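Local coordinates for biofilm growth-associated repressor (PDB 3PQK), which represses transcription of its own operon by binding a palindromic AT-rich sequence at the promoter through a winged-helix fold, at residues C30-G35 with G40-Q45. Sequence-based numbering, arbitrary orientation.
Sequences CTLVEG and GELEQQ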
# COMPACT_ATOMS: atom_id res chain seq x y z
N CYS B 30 -8.68 -8.14 2.84
CA CYS B 30 -9.86 -7.71 2.09
C CYS B 30 -11.11 -8.49 2.50
O CYS B 30 -12.17 -7.89 2.65
CB CYS B 30 -9.63 -7.78 0.58
SG CYS B 30 -8.91 -6.27 -0.10
N THR B 31 -10.97 -9.81 2.78
CA THR B 31 -12.11 -10.64 3.25
C THR B 31 -12.61 -10.11 4.61
O THR B 31 -13.83 -9.98 4.81
CB THR B 31 -11.71 -12.13 3.33
OG1 THR B 31 -11.16 -12.55 2.08
CG2 THR B 31 -12.89 -13.04 3.70
N LEU B 32 -11.67 -9.73 5.50
CA LEU B 32 -11.98 -9.23 6.84
C LEU B 32 -12.60 -7.85 6.92
O LEU B 32 -13.13 -7.47 7.95
CB LEU B 32 -10.80 -9.38 7.79
CG LEU B 32 -10.34 -10.81 8.08
CD1 LEU B 32 -9.01 -10.79 8.80
CD2 LEU B 32 -11.37 -11.58 8.97
N VAL B 33 -12.56 -7.09 5.83
CA VAL B 33 -13.22 -5.77 5.74
C VAL B 33 -14.74 -6.01 5.89
O VAL B 33 -15.43 -5.24 6.53
CB VAL B 33 -12.85 -5.11 4.37
CG1 VAL B 33 -13.78 -3.93 4.04
CG2 VAL B 33 -11.39 -4.67 4.36
N GLU B 34 -15.21 -7.11 5.32
CA GLU B 34 -16.61 -7.54 5.32
C GLU B 34 -17.13 -8.06 6.67
O GLU B 34 -18.34 -8.02 6.91
CB GLU B 34 -16.85 -8.53 4.19
CG GLU B 34 -16.70 -7.84 2.83
CD GLU B 34 -16.54 -8.74 1.63
OE1 GLU B 34 -16.62 -9.98 1.78
OE2 GLU B 34 -16.36 -8.20 0.51
N GLY B 35 -16.22 -8.45 7.57
CA GLY B 35 -16.60 -8.91 8.89
C GLY B 35 -15.63 -9.90 9.50
O GLY B 35 -14.58 -10.19 8.92
N GLY B 40 -11.88 -21.66 9.47
CA GLY B 40 -12.59 -22.52 8.52
C GLY B 40 -13.28 -21.73 7.44
O GLY B 40 -13.21 -22.09 6.27
N GLU B 41 -13.95 -20.62 7.81
CA GLU B 41 -14.62 -19.72 6.90
C GLU B 41 -13.63 -19.01 5.99
O GLU B 41 -13.91 -18.80 4.79
CB GLU B 41 -15.43 -18.69 7.68
CG GLU B 41 -16.52 -19.34 8.49
CD GLU B 41 -17.32 -18.45 9.41
OE1 GLU B 41 -16.76 -17.49 9.98
OE2 GLU B 41 -18.53 -18.72 9.57
N LEU B 42 -12.45 -18.63 6.54
CA LEU B 42 -11.41 -17.97 5.74
C LEU B 42 -10.87 -18.94 4.70
O LEU B 42 -10.73 -18.56 3.54
CB LEU B 42 -10.28 -17.38 6.64
CG LEU B 42 -10.71 -16.16 7.46
CD1 LEU B 42 -9.77 -15.91 8.59
CD2 LEU B 42 -10.99 -14.94 6.60
N GLU B 43 -10.62 -20.19 5.10
CA GLU B 43 -10.10 -21.24 4.23
C GLU B 43 -11.01 -21.49 3.04
O GLU B 43 -10.52 -21.63 1.92
CB GLU B 43 -9.87 -22.53 5.03
CG GLU B 43 -9.55 -23.77 4.19
CD GLU B 43 -9.34 -25.04 4.97
OE1 GLU B 43 -8.17 -25.39 5.24
OE2 GLU B 43 -10.35 -25.70 5.33
N GLN B 44 -12.33 -21.55 3.27
CA GLN B 44 -13.33 -21.79 2.23
C GLN B 44 -13.48 -20.63 1.27
O GLN B 44 -13.49 -20.85 0.06
CB GLN B 44 -14.69 -22.17 2.84
CG GLN B 44 -14.68 -23.50 3.60
CD GLN B 44 -14.31 -24.68 2.74
OE1 GLN B 44 -14.99 -25.00 1.75
NE2 GLN B 44 -13.21 -25.34 3.08
N GLN B 45 -13.59 -19.40 1.80
CA GLN B 45 -13.76 -18.19 0.99
C GLN B 45 -12.54 -17.81 0.10
O GLN B 45 -12.71 -17.21 -0.96
CB GLN B 45 -14.15 -17.01 1.89
CG GLN B 45 -14.93 -15.92 1.15
CD GLN B 45 -15.53 -14.88 2.08
OE1 GLN B 45 -15.92 -15.16 3.22
NE2 GLN B 45 -15.64 -13.65 1.60
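Thr31, Leu32 and Glu34 of residues 30-35 meet Leu42 and Gln45 of helix 39-46 in a contact of the ArsR-type winged-helix fold, made by side chains alone. It packs the first helix of the predicted helix-turn-helix (39-62) against helix 23-33, which the disulfide from Cys30 SG to Cys96 SG ties to helix 84-96. It illustrates how methyl groups can join two helices while nearby polar groups, here the Thr31 hydroxyl and the Glu34 carboxylate, are hydrogen-bonded elsewhere. At its centre Thr31 CG2 lies 4.0 Å from Leu42 CD2, and the same leucine methyl is 4.1 Å from Leu32 CD2, the two leucine side chains crossing at about a right angle. Phe37, from the connection between the helices, touches both leucines as well as Thr31 and Gln45, and Leu57 of helix 52-62 also packs on Leu42. A chi1 of -53° sets Thr31 OG1 beside the backbone N, where it is hydrogen-bonded to Met27 O one turn back, and leaves CG2 anti to that N, facing helix 39-46. Toward solvent, Gln45 reaches across in an extended chain. As modelled, its amide lies 19° from the plane of the Glu34 carboxylate, with NE2 3.8 Å from Glu34 OE1 and no hydrogen bond; the poor order of Gln45 leaves this pairing loosely defined. Glu34 OE2 is instead hydrogen-bonded to Tyr92 OH of helix 84-96. Thr31 CG2 lies over the face of the modelled Gln45 amide, 3.5 Å from NE2 and 3.7 Å from OE1.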